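Beta-N-acetylhexosaminidase (Bacteroides fragilis, PDB 4PYS) probably hydrolyses terminal beta-linked N-acetylhexosamines from glycans, as a family 20 glycoside hydrolase that also carries a bound zinc ion. Local coordinates at residues 41-44 against 45-49; 94-97 against 98-101; 144-147 against 148-152; 153-156 against 157-161; 481-484 against 485-488. One frame throughout, in Å; residues are numbered along the deposited sequence.

Interaction 1: 41-44 against 45-49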
loop_
_atom_site.group_PDB
_atom_site.type_symbol
_atom_site.label_atom_id
_atom_site.label_comp_id
_atom_site.label_asym_id
_atom_site.label_seq_id
_atom_site.Cartn_x
_atom_site.Cartn_y
_atom_site.Cartn_z
ATOM N N SER A 41 21.408 2.221 3.992
ATOM C CA SER A 41 20.026 1.876 3.666
ATOM C C SER A 41 19.030 3.008 3.924
ATOM O O SER A 41 18.002 3.099 3.255
ATOM C CB SER A 41 19.593 0.678 4.487
ATOM O OG SER A 41 19.409 1.104 5.820
ATOM N N PHE A 42 19.318 3.854 4.911
ATOM C CA PHE A 42 18.391 4.927 5.266
ATOM C C PHE A 42 18.902 6.309 4.894
ATOM O O PHE A 42 18.144 7.282 4.889
ATOM C CB PHE A 42 18.036 4.873 6.757
ATOM C CG PHE A 42 19.209 5.052 7.681
ATOM C CD1 PHE A 42 19.633 6.320 8.050
ATOM C CD2 PHE A 42 19.871 3.949 8.202
ATOM C CE1 PHE A 42 20.701 6.489 8.905
ATOM C CE2 PHE A 42 20.938 4.109 9.058
ATOM C CZ PHE A 42 21.353 5.384 9.413
ATOM N N ILE A 43 20.182 6.400 4.563
ATOM C CA ILE A 43 20.819 7.702 4.453
ATOM C C ILE A 43 20.396 8.524 3.226
ATOM O O ILE A 43 20.429 9.753 3.267
ATOM C CB ILE A 43 22.354 7.587 4.549
ATOM C CG1 ILE A 43 22.934 8.873 5.132
ATOM C CG2 ILE A 43 22.969 7.224 3.204
ATOM C CD1 ILE A 43 22.306 9.257 6.467
ATOM N N ARG A 44 19.999 7.863 2.141
ATOM C CA ARG A 44 19.535 8.594 0.967
ATOM C C ARG A 44 18.275 9.409 1.289
ATOM O O ARG A 44 18.095 10.522 0.780
ATOM C CB ARG A 44 19.297 7.651 -0.213
ATOM C CG ARG A 44 20.584 7.227 -0.918
ATOM C CD ARG A 44 20.303 6.442 -2.192
ATOM N NE ARG A 44 20.183 5.009 -1.936
ATOM C CZ ARG A 44 21.217 4.171 -1.897
ATOM N NH1 ARG A 44 22.449 4.628 -2.093
ATOM N NH2 ARG A 44 21.023 2.880 -1.661
ATOM N N LEU A 45 17.424 8.871 2.156
ATOM C CA LEU A 45 16.217 9.591 2.572
ATOM C C LEU A 45 16.573 10.805 3.425
ATOM O O LEU A 45 15.970 11.874 3.290
ATOM C CB LEU A 45 15.254 8.673 3.333
ATOM C CG LEU A 45 13.905 9.275 3.735
ATOM C CD1 LEU A 45 13.096 9.663 2.495
ATOM C CD2 LEU A 45 13.107 8.312 4.613
ATOM N N PHE A 46 17.551 10.633 4.307
ATOM C CA PHE A 46 18.019 11.735 5.138
ATOM C C PHE A 46 18.579 12.865 4.272
ATOM O O PHE A 46 18.278 14.043 4.499
ATOM C CB PHE A 46 19.094 11.239 6.122
ATOM C CG PHE A 46 19.638 12.321 7.006
ATOM C CD1 PHE A 46 18.996 12.643 8.196
ATOM C CD2 PHE A 46 20.782 13.027 6.646
ATOM C CE1 PHE A 46 19.477 13.648 9.010
ATOM C CE2 PHE A 46 21.272 14.038 7.456
ATOM C CZ PHE A 46 20.620 14.349 8.644
ATOM N N TYR A 47 19.399 12.516 3.283
ATOM C CA TYR A 47 19.991 13.530 2.408
ATOM C C TYR A 47 18.916 14.266 1.608
ATOM O O TYR A 47 19.027 15.457 1.323
ATOM C CB TYR A 47 21.003 12.903 1.444
ATOM C CG TYR A 47 22.250 12.336 2.096
ATOM C CD1 TYR A 47 22.771 12.885 3.263
ATOM C CD2 TYR A 47 22.909 11.247 1.534
ATOM C CE1 TYR A 47 23.909 12.359 3.853
ATOM C CE2 TYR A 47 24.042 10.719 2.111
ATOM C CZ TYR A 47 24.539 11.279 3.272
ATOM O OH TYR A 47 25.670 10.747 3.847
ATOM N N GLU A 48 17.868 13.545 1.245
ATOM C CA GLU A 48 16.802 14.119 0.440
ATOM C C GLU A 48 15.867 15.033 1.239
ATOM O O GLU A 48 15.385 16.044 0.720
ATOM C CB GLU A 48 16.000 12.983 -0.203
ATOM C CG GLU A 48 14.887 13.444 -1.123
ATOM C CD GLU A 48 14.062 12.283 -1.644
ATOM O OE1 GLU A 48 14.648 11.323 -2.197
ATOM O OE2 GLU A 48 12.825 12.335 -1.492
ATOM N N LYS A 49 15.617 14.686 2.497
ATOM C CA LYS A 49 14.539 15.331 3.250
ATOM C C LYS A 49 15.021 16.297 4.330
ATOM O O LYS A 49 14.283 17.200 4.726
ATOM C CB LYS A 49 13.627 14.283 3.891
ATOM C CG LYS A 49 12.942 13.310 2.919
ATOM C CD LYS A 49 12.080 14.031 1.881
ATOM C CE LYS A 49 11.134 13.040 1.174
ATOM N NZ LYS A 49 10.484 13.652 -0.052
HETATM O O HOH W 1 17.484 5.905 2.145
#
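Helix 43-49, the crossing element of the beta-alpha-beta unit between strands 31-35 and 56-58, opens with I43 laid against the phenol of Y47 one turn later. The pair illustrates a CH-pi contact made along a helix: I43 CG1 sits 3.8 Å from the centroid of the Y47 ring, over its face, and comes nearest at Y47 CZ, 3.4 Å away. This branch reaches the ring because it stands anti to the backbone N (chi1 -151°), while I43 CG2 brushes the rim at Y47 CE2. I43 O lies 3.3 Å above the plane of that ring, offset toward the rim, as a by-product of the helix bond it accepts from Y47 N (2.9 Å). W58 of strand 56-58 holds the hydroxyl of Y47.

The last carbon of I43 serves another neighbour, CD1 meeting F46 CB at 3.8 Å, and the F46 ring goes on to W69. On the exposed flank R44 bends at chi3 and pairs with D215. At the helix end, K49, which also pairs with D154, brings NZ in a salt bridge to the anti lone pair of E48 OE2 at 3.0 Å, the same oxygen that R216 meets.

Interaction 2: 94-97 against 98-101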
loop_
_atom_site.group_PDB
_atom_site.type_symbol
_atom_site.label_atom_id
_atom_site.label_comp_id
_atom_site.label_asym_id
_atom_site.label_seq_id
_atom_site.Cartn_x
_atom_site.Cartn_y
_atom_site.Cartn_z
ATOM N N ALA A 94 16.008 -0.504 16.063
ATOM C CA ALA A 94 16.410 -1.913 16.047
ATOM C C ALA A 94 16.740 -2.394 14.640
ATOM O O ALA A 94 17.427 -3.399 14.463
ATOM C CB ALA A 94 15.335 -2.796 16.674
ATOM N N ASP A 95 16.244 -1.677 13.640
ATOM C CA ASP A 95 16.436 -2.084 12.246
ATOM C C ASP A 95 16.356 -0.866 11.334
ATOM O O ASP A 95 16.052 0.236 11.787
ATOM C CB ASP A 95 15.379 -3.129 11.850
ATOM C CG ASP A 95 13.963 -2.714 12.258
ATOM O OD1 ASP A 95 13.558 -1.582 11.947
ATOM O OD2 ASP A 95 13.260 -3.506 12.921
ATOM N N ASP A 96 16.620 -1.047 10.043
ATOM C CA ASP A 96 16.616 0.101 9.134
ATOM C C ASP A 96 15.264 0.801 9.046
ATOM O O ASP A 96 15.208 2.013 8.880
ATOM C CB ASP A 96 17.076 -0.316 7.739
ATOM C CG ASP A 96 18.545 -0.692 7.701
ATOM O OD1 ASP A 96 19.336 -0.159 8.513
ATOM O OD2 ASP A 96 18.911 -1.502 6.828
ATOM N N ALA A 97 14.171 0.048 9.144
ATOM C CA ALA A 97 12.834 0.654 9.113
ATOM C C ALA A 97 12.680 1.694 10.216
ATOM O O ALA A 97 12.144 2.786 9.996
ATOM C CB ALA A 97 11.767 -0.414 9.242
ATOM N N GLY A 98 13.147 1.350 11.409
ATOM C CA GLY A 98 13.120 2.288 12.520
ATOM C C GLY A 98 13.836 3.587 12.218
ATOM O O GLY A 98 13.341 4.656 12.554
ATOM N N PHE A 99 15.001 3.511 11.571
ATOM C CA PHE A 99 15.735 4.729 11.233
ATOM C C PHE A 99 14.961 5.573 10.229
ATOM O O PHE A 99 14.959 6.801 10.293
ATOM C CB PHE A 99 17.111 4.377 10.647
ATOM C CG PHE A 99 18.130 3.952 11.675
ATOM C CD1 PHE A 99 18.388 4.736 12.802
ATOM C CD2 PHE A 99 18.850 2.771 11.506
ATOM C CE1 PHE A 99 19.358 4.342 13.743
ATOM C CE2 PHE A 99 19.803 2.363 12.449
ATOM C CZ PHE A 99 20.055 3.160 13.566
ATOM N N ILE A 100 14.309 4.915 9.286
ATOM C CA ILE A 100 13.510 5.639 8.304
ATOM C C ILE A 100 12.341 6.358 8.971
ATOM O O ILE A 100 12.059 7.530 8.685
ATOM C CB ILE A 100 13.037 4.685 7.192
ATOM C CG1 ILE A 100 14.240 4.357 6.302
ATOM C CG2 ILE A 100 11.892 5.322 6.375
ATOM C CD1 ILE A 100 14.035 3.230 5.364
ATOM N N TYR A 101 11.685 5.678 9.898
ATOM C CA TYR A 101 10.568 6.307 10.579
ATOM C C TYR A 101 11.043 7.419 11.505
ATOM O O TYR A 101 10.367 8.440 11.637
ATOM C CB TYR A 101 9.721 5.251 11.310
ATOM C CG TYR A 101 9.107 4.269 10.329
ATOM C CD1 TYR A 101 8.663 4.700 9.084
ATOM C CD2 TYR A 101 9.011 2.910 10.629
ATOM C CE1 TYR A 101 8.111 3.801 8.158
ATOM C CE2 TYR A 101 8.459 2.007 9.714
ATOM C CZ TYR A 101 8.013 2.467 8.485
ATOM O OH TYR A 101 7.471 1.583 7.565
#
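A chi1 of 48° places CG of D95 between its own backbone N and carbonyl carbon, and this turn carries the carboxylate back to the opening of helix 96-109, where D95 OD1 accepts from G98 N. The bond is 3.0 Å long and fairly straight, 159° at the hydrogen, with the donor nearly in line with the C-O bond of the acid. D95 is thus the N-cap, capping an amide of the helix's first turn. G98 has no side chain with which to return the bond, so the cap works in one direction and is not a capping box. The second carboxylate oxygen, D95 OD2, accepts from the backbone N of E78, so both ends of the carboxylate are held and its rotation is fixed.

Past the cap, the carbonyls of the turn take over. D95 O receives F99 N in a long, weak bond of 3.4 Å, whereas I100 N to D96 O, at 3.1 Å, is regular. Y101 illustrates how an aromatic residue folds back on its helix: with CG anti to the carbonyl carbon (chi1 -63°), the ring lies with one face toward A97 O, which approaches Y101 CD2 to 3.2 Å, and Y101 CE2 touches A97 CB at 4.1 Å. W462 meets the same ring edge-to-face. A carboxylate set at the amino end of a helix faces the amide groups of the first turn and the positive end of the helix dipole, which would be expected to stabilise the negative charge on D95.

Interaction 3: 144-147 against 148-152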
loop_
_atom_site.group_PDB
_atom_site.type_symbol
_atom_site.label_atom_id
_atom_site.label_comp_id
_atom_site.label_asym_id
_atom_site.label_seq_id
_atom_site.Cartn_x
_atom_site.Cartn_y
_atom_site.Cartn_z
ATOM N N GLN A 144 -0.579 6.037 -14.251
ATOM C CA GLN A 144 0.059 7.200 -13.643
ATOM C C GLN A 144 1.533 7.199 -14.004
ATOM O O GLN A 144 2.178 6.138 -13.991
ATOM C CB GLN A 144 -0.094 7.174 -12.120
ATOM C CG GLN A 144 -1.544 7.141 -11.645
ATOM C CD GLN A 144 -2.065 5.738 -11.510
ATOM O OE1 GLN A 144 -1.290 4.780 -11.490
ATOM N NE2 GLN A 144 -3.381 5.601 -11.394
ATOM N N LYS A 145 2.088 8.371 -14.299
ATOM C CA LYS A 145 3.510 8.420 -14.637
ATOM C C LYS A 145 4.394 7.993 -13.476
ATOM O O LYS A 145 3.964 7.987 -12.319
ATOM C CB LYS A 145 3.942 9.772 -15.211
ATOM C CG LYS A 145 3.338 10.996 -14.592
ATOM C CD LYS A 145 3.466 12.146 -15.589
ATOM C CE LYS A 145 2.715 13.383 -15.135
ATOM N NZ LYS A 145 3.479 14.172 -14.132
ATOM N N VAL A 146 5.623 7.607 -13.793
ATOM C CA VAL A 146 6.533 7.092 -12.772
ATOM C C VAL A 146 6.715 8.077 -11.619
ATOM O O VAL A 146 6.731 7.670 -10.455
ATOM C CB VAL A 146 7.900 6.721 -13.388
ATOM C CG1 VAL A 146 8.920 6.442 -12.309
ATOM C CG2 VAL A 146 7.748 5.515 -14.294
ATOM N N SER A 147 6.827 9.368 -11.927
ATOM C CA SER A 147 7.007 10.360 -10.856
ATOM C C SER A 147 5.803 10.402 -9.914
ATOM O O SER A 147 5.935 10.742 -8.736
ATOM C CB SER A 147 7.295 11.749 -11.433
ATOM O OG SER A 147 6.242 12.189 -12.269
ATOM N N THR A 148 4.629 10.051 -10.432
ATOM C CA THR A 148 3.411 10.013 -9.620
ATOM C C THR A 148 3.347 8.755 -8.764
ATOM O O THR A 148 2.930 8.808 -7.605
ATOM C CB THR A 148 2.148 10.167 -10.490
ATOM O OG1 THR A 148 2.172 11.452 -11.136
ATOM C CG2 THR A 148 0.879 10.051 -9.648
ATOM N N ILE A 149 3.770 7.619 -9.316
ATOM C CA ILE A 149 3.926 6.425 -8.490
ATOM C C ILE A 149 4.884 6.732 -7.333
ATOM O O ILE A 149 4.609 6.405 -6.174
ATOM C CB ILE A 149 4.464 5.234 -9.304
ATOM C CG1 ILE A 149 3.536 4.912 -10.486
ATOM C CG2 ILE A 149 4.656 4.009 -8.394
ATOM C CD1 ILE A 149 2.153 4.415 -10.048
ATOM N N LYS A 150 6.002 7.390 -7.636
ATOM C CA LYS A 150 6.960 7.752 -6.581
ATOM C C LYS A 150 6.342 8.661 -5.526
ATOM O O LYS A 150 6.613 8.504 -4.338
ATOM C CB LYS A 150 8.197 8.432 -7.186
ATOM C CG LYS A 150 9.114 7.470 -7.937
ATOM C CD LYS A 150 10.287 8.215 -8.533
ATOM C CE LYS A 150 11.238 7.265 -9.235
ATOM N NZ LYS A 150 12.369 8.020 -9.841
ATOM N N LYS A 151 5.502 9.597 -5.957
ATOM C CA LYS A 151 4.845 10.524 -5.033
ATOM C C LYS A 151 4.034 9.788 -3.976
ATOM O O LYS A 151 4.039 10.165 -2.800
ATOM C CB LYS A 151 3.931 11.481 -5.809
ATOM C CG LYS A 151 2.949 12.277 -4.923
ATOM C CD LYS A 151 2.186 13.321 -5.737
ATOM C CE LYS A 151 1.160 14.084 -4.858
ATOM N NZ LYS A 151 0.446 15.145 -5.657
ATOM N N TYR A 152 3.348 8.726 -4.381
ATOM C CA TYR A 152 2.512 8.005 -3.417
ATOM C C TYR A 152 3.284 6.988 -2.594
ATOM O O TYR A 152 2.904 6.681 -1.456
ATOM C CB TYR A 152 1.264 7.430 -4.111
ATOM C CG TYR A 152 0.421 8.584 -4.567
ATOM C CD1 TYR A 152 -0.219 9.399 -3.639
ATOM C CD2 TYR A 152 0.321 8.913 -5.908
ATOM C CE1 TYR A 152 -0.960 10.499 -4.040
ATOM C CE2 TYR A 152 -0.429 10.004 -6.319
ATOM C CZ TYR A 152 -1.060 10.789 -5.387
ATOM O OH TYR A 152 -1.784 11.880 -5.810
#
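Q144 overlaps two residues of the following turn: its CB packs on T148 CG2 at 3.9 Å, while its amide oxygen OE1 comes to 3.8 Å from I149 CD1. The side chains of Q144 and I149 cross at about a right angle; the bend at chi2 (89°) turns the glutamine amide toward S139 and the carbonyl of D138, which hold its oxygen and nitrogen. T148 shows how one torsion serves two neighbours. With chi1 at -62° the methyl faces Q144, and OG1 passes K145 CG at 3.7 Å and bonds to E443, whose other oxygen accepts from K145 N.

Here helix 146-158 begins, following strand 132-138 and leading to strand 163-170, as one beta-alpha-beta unit of the TIM-barrel-type catalytic domain. K145 is its N-cap residue, and K145 O gathers two amides: I149 N at 3.0 Å in a good bond, and T148 N at 2.9 Å in a weak, bent one.

Toward helix 203-214, V146 CG1 rests on K150 CE at 3.9 Å. The lysine is fully extended beyond CG, so its methylenes run past the valine before NZ reaches E208. K151, on another flank, sets its CG 4.2 Å above the ring plane of Y152, over the centre, and both residues send their polar ends to D447.

Interaction 4: 153-156 against 157-161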
loop_
_atom_site.group_PDB
_atom_site.type_symbol
_atom_site.label_atom_id
_atom_site.label_comp_id
_atom_site.label_asym_id
_atom_site.label_seq_id
_atom_site.Cartn_x
_atom_site.Cartn_y
_atom_site.Cartn_z
ATOM N N ILE A 153 4.389 6.490 -3.139
ATOM C CA ILE A 153 5.313 5.697 -2.330
ATOM C C ILE A 153 5.934 6.601 -1.260
ATOM O O ILE A 153 6.035 6.233 -0.081
ATOM C CB ILE A 153 6.407 5.100 -3.217
ATOM C CG1 ILE A 153 5.811 3.971 -4.063
ATOM C CG2 ILE A 153 7.603 4.614 -2.363
ATOM C CD1 ILE A 153 6.757 3.406 -5.133
ATOM N N ASP A 154 6.333 7.800 -1.672
ATOM C CA ASP A 154 6.884 8.770 -0.729
ATOM C C ASP A 154 5.846 9.121 0.336
ATOM O O ASP A 154 6.177 9.251 1.524
ATOM C CB ASP A 154 7.326 10.023 -1.493
ATOM C CG ASP A 154 8.319 10.869 -0.724
ATOM O OD1 ASP A 154 9.266 10.304 -0.122
ATOM O OD2 ASP A 154 8.154 12.109 -0.726
HETATM N N MSE A 155 4.586 9.262 -0.074
HETATM C CA MSE A 155 3.509 9.532 0.887
HETATM C C MSE A 155 3.388 8.401 1.901
HETATM O O MSE A 155 3.256 8.634 3.111
HETATM C CB MSE A 155 2.170 9.705 0.166
HETATM C CG MSE A 155 1.014 9.845 1.144
HETATM SE SE MSE A 155 -0.696 9.441 0.305
HETATM C CE MSE A 155 -0.459 7.518 0.169
ATOM N N ALA A 156 3.437 7.174 1.416
ATOM C CA ALA A 156 3.268 6.019 2.294
ATOM C C ALA A 156 4.350 6.040 3.364
ATOM O O ALA A 156 4.072 5.853 4.542
ATOM C CB ALA A 156 3.332 4.727 1.472
ATOM N N SER A 157 5.582 6.304 2.951
ATOM C CA SER A 157 6.706 6.368 3.895
ATOM C C SER A 157 6.528 7.515 4.877
ATOM O O SER A 157 6.782 7.367 6.078
ATOM C CB SER A 157 8.016 6.563 3.133
ATOM O OG SER A 157 9.126 6.474 4.021
HETATM N N MSE A 158 6.071 8.649 4.363
HETATM C CA MSE A 158 5.859 9.842 5.180
HETATM C C MSE A 158 4.870 9.570 6.309
HETATM O O MSE A 158 4.978 10.149 7.392
HETATM C CB MSE A 158 5.338 10.988 4.286
HETATM C CG MSE A 158 5.022 12.272 5.032
HETATM SE SE MSE A 158 4.318 13.594 3.778
HETATM C CE MSE A 158 2.589 12.714 3.428
ATOM N N LEU A 159 3.914 8.683 6.049
ATOM C CA LEU A 159 2.852 8.386 7.002
ATOM C C LEU A 159 3.172 7.114 7.786
ATOM O O LEU A 159 2.306 6.558 8.473
ATOM C CB LEU A 159 1.528 8.226 6.251
ATOM C CG LEU A 159 1.040 9.526 5.583
ATOM C CD1 LEU A 159 -0.263 9.307 4.847
ATOM C CD2 LEU A 159 0.879 10.629 6.600
ATOM N N LYS A 160 4.428 6.682 7.681
ATOM C CA LYS A 160 4.955 5.504 8.384
ATOM C C LYS A 160 4.304 4.165 8.000
ATOM O O LYS A 160 4.310 3.222 8.780
ATOM C CB LYS A 160 4.939 5.722 9.909
ATOM C CG LYS A 160 5.810 6.927 10.335
ATOM C CD LYS A 160 6.119 6.863 11.842
ATOM C CE LYS A 160 7.107 7.934 12.282
ATOM N NZ LYS A 160 6.458 9.296 12.365
HETATM N N MSE A 161 3.775 4.077 6.786
HETATM C CA MSE A 161 3.344 2.779 6.267
HETATM C C MSE A 161 4.537 1.986 5.809
HETATM O O MSE A 161 5.652 2.519 5.747
HETATM C CB MSE A 161 2.375 2.997 5.116
HETATM C CG MSE A 161 1.176 3.772 5.594
HETATM SE SE MSE A 161 -0.106 3.939 4.140
HETATM C CE MSE A 161 -1.361 5.149 5.038
#
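M155 meets both M158 and L159 through a single methylene. M155 CG touches M158 CE at 4.0 Å and L159 CD1 at the same distance, so the touching is done by the CG methylene of M155 and not by its selenium; M155, M158 and M161 are all present as selenomethionine. M158 leaves the backbone with CG anti to N, then bends at chi3 (70°), and that bend swings its methyl back to M155. On the other flank A156 CB faces M161 CB at 4.1 Å.

What brings M161 back is a Schellman motif, a textbook way of ending a helix. M161 N bonds to A156 O at 2.9 Å, enclosing K160 N to S157 O, also 2.9 Å. K160, the C-prime residue, pays for the reversal with a positive phi of 63°. A156 O is thereby shared, since L159 N adds a weak bond to it at 3.2 Å besides its regular one to M155 O.

Outside this shell, the buried polar groups find partners elsewhere in the chain. D154 divides its carboxylate between R216 and K49, two positive charges that would probably keep it ionised; S157 OG joins R216 O and Q104, and K160 NZ reaches S105. The helix end is thus enclosed on several sides: I153 packs on helix 203-214, M155 and L159 on helix 453-462, and S157, M158 and K160 on helix 96-109, just before the chain enters strand 163-170 of the catalytic barrel.

Interaction 5: 481-484 against 485-488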
loop_
_atom_site.group_PDB
_atom_site.type_symbol
_atom_site.label_atom_id
_atom_site.label_comp_id
_atom_site.label_asym_id
_atom_site.label_seq_id
_atom_site.Cartn_x
_atom_site.Cartn_y
_atom_site.Cartn_z
ATOM N N GLN A 481 -1.748 20.707 8.144
ATOM C CA GLN A 481 -2.183 20.748 6.746
ATOM C C GLN A 481 -1.225 21.477 5.808
ATOM O O GLN A 481 -0.870 20.941 4.749
ATOM C CB GLN A 481 -3.593 21.350 6.625
ATOM C CG GLN A 481 -4.063 21.510 5.171
ATOM C CD GLN A 481 -5.481 22.052 5.073
ATOM O OE1 GLN A 481 -6.196 22.144 6.074
ATOM N NE2 GLN A 481 -5.893 22.410 3.867
ATOM N N LEU A 482 -0.818 22.699 6.154
ATOM C CA LEU A 482 0.034 23.445 5.236
ATOM C C LEU A 482 1.390 22.749 5.052
ATOM O O LEU A 482 1.944 22.751 3.948
ATOM C CB LEU A 482 0.194 24.900 5.677
ATOM C CG LEU A 482 0.761 25.896 4.666
ATOM C CD1 LEU A 482 0.144 25.734 3.278
ATOM C CD2 LEU A 482 0.533 27.302 5.186
ATOM N N TRP A 483 1.918 22.138 6.111
ATOM C CA TRP A 483 3.166 21.377 5.966
ATOM C C TRP A 483 3.001 20.238 4.957
ATOM O O TRP A 483 3.866 20.027 4.109
ATOM C CB TRP A 483 3.682 20.818 7.305
ATOM C CG TRP A 483 5.029 20.104 7.116
ATOM C CD1 TRP A 483 6.264 20.687 7.056
ATOM C CD2 TRP A 483 5.243 18.693 6.914
ATOM N NE1 TRP A 483 7.235 19.728 6.841
ATOM C CE2 TRP A 483 6.633 18.498 6.753
ATOM C CE3 TRP A 483 4.396 17.581 6.871
ATOM C CZ2 TRP A 483 7.194 17.230 6.547
ATOM C CZ3 TRP A 483 4.956 16.316 6.654
ATOM C CH2 TRP A 483 6.339 16.160 6.497
ATOM N N PHE A 484 1.885 19.517 5.034
ATOM C CA PHE A 484 1.648 18.442 4.084
ATOM C C PHE A 484 1.505 19.004 2.683
ATOM O O PHE A 484 1.973 18.407 1.714
ATOM C CB PHE A 484 0.394 17.650 4.444
ATOM C CG PHE A 484 0.596 16.662 5.569
ATOM C CD1 PHE A 484 1.539 15.649 5.456
ATOM C CD2 PHE A 484 -0.172 16.732 6.723
ATOM C CE1 PHE A 484 1.727 14.719 6.483
ATOM C CE2 PHE A 484 0.007 15.804 7.755
ATOM C CZ PHE A 484 0.959 14.808 7.638
ATOM N N GLU A 485 0.854 20.151 2.564
ATOM C CA GLU A 485 0.707 20.761 1.246
ATOM C C GLU A 485 2.053 21.156 0.666
ATOM O O GLU A 485 2.272 21.035 -0.539
ATOM C CB GLU A 485 -0.279 21.948 1.277
ATOM C CG GLU A 485 -1.695 21.455 1.572
ATOM C CD GLU A 485 -2.792 22.451 1.227
ATOM O OE1 GLU A 485 -2.496 23.510 0.617
ATOM O OE2 GLU A 485 -3.963 22.139 1.565
ATOM N N GLN A 486 2.967 21.597 1.526
ATOM C CA GLN A 486 4.300 21.980 1.067
ATOM C C GLN A 486 5.109 20.770 0.607
ATOM O O GLN A 486 6.112 20.938 -0.092
ATOM C CB GLN A 486 5.052 22.725 2.164
ATOM C CG GLN A 486 4.504 24.133 2.413
ATOM C CD GLN A 486 5.200 24.840 3.560
ATOM O OE1 GLN A 486 5.709 24.204 4.486
ATOM N NE2 GLN A 486 5.223 26.158 3.505
ATOM N N GLN A 487 4.690 19.569 1.006
ATOM C CA GLN A 487 5.349 18.350 0.535
ATOM C C GLN A 487 4.727 17.872 -0.772
ATOM O O GLN A 487 5.183 16.880 -1.348
ATOM C CB GLN A 487 5.291 17.226 1.572
ATOM C CG GLN A 487 5.641 17.665 2.989
ATOM C CD GLN A 487 6.923 18.463 3.056
ATOM O OE1 GLN A 487 7.980 18.016 2.587
ATOM N NE2 GLN A 487 6.841 19.665 3.628
ATOM N N GLY A 488 3.688 18.573 -1.232
ATOM C CA GLY A 488 3.080 18.300 -2.527
ATOM C C GLY A 488 1.707 17.644 -2.482
ATOM O O GLY A 488 1.182 17.247 -3.527
#
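Helix 470-486, kinked where L482 N and W483 N lack a bond to the preceding turn, ends through E485 N to Q481 O and Q486 N to L482 O, both 2.9 Å, before G488 turns it off at a positive phi with G488 N bound to E485 O. Along this last turn Q481 and E485 lie side by side and point the same way. Q481 NE2 donates to E485 OE2 at 3.0 Å in an almost straight bond (177°). The acceptor lies in the plane of the donating amide, but the donor stands 39° out of the carboxylate plane, so the fit is exact on one partner and tilted on the other.

W483 and Q487 make a different pairing, an amide laid over an indole. Their planes are only 19° apart. Q487 CG stands over the six-membered ring, 3.7 Å from its centroid, in a CH-pi contact, while NE2 lies 3.2 Å above the W483 ring plane toward the rim. One N-H of the amide is donated to W483 O, Q487 NE2 to W483 O being 3.0 Å. A bend at chi2 folds the glutamine back to do both, and its OE1 is left to bond R107. W483 O also receives a weak bond from Q487 N, which bonds to F484 O as well, at 3.0 Å, coming from above the carbonyl plane.

F484, buried, turns to M158 of helix 146-158 and to F491, while K480 adds a cation-pi contact to the indole. The helix ending is a Schellman motif with glycine at its C-prime position, a classic C-terminal cap.

How the interactions relate
Interactions 3 and 4 are the two ends of helix 146-158, their centres 13 Å apart, and the others gather about it. Interaction 1 reaches interaction 4 through the salt bridge from K49 NZ to D154 OD2, 2.9 Å. Interaction 2 reaches it through a probable hydrogen bond of 2.7 Å from Y101 OH to M161 O. Interactions 1 and 2 pack together directly, F42 CE2 lying 3.5 Å from F99 CD2. Interaction 5 meets interaction 4 where M158 CE touches F484 CD1 at 3.7 Å, and interaction 3 where K151 NZ makes a probable hydrogen bond to G488 O, 3.1 Å. None supplies a ligand to the zinc ion, which C242, C260, C301 and C304 bind.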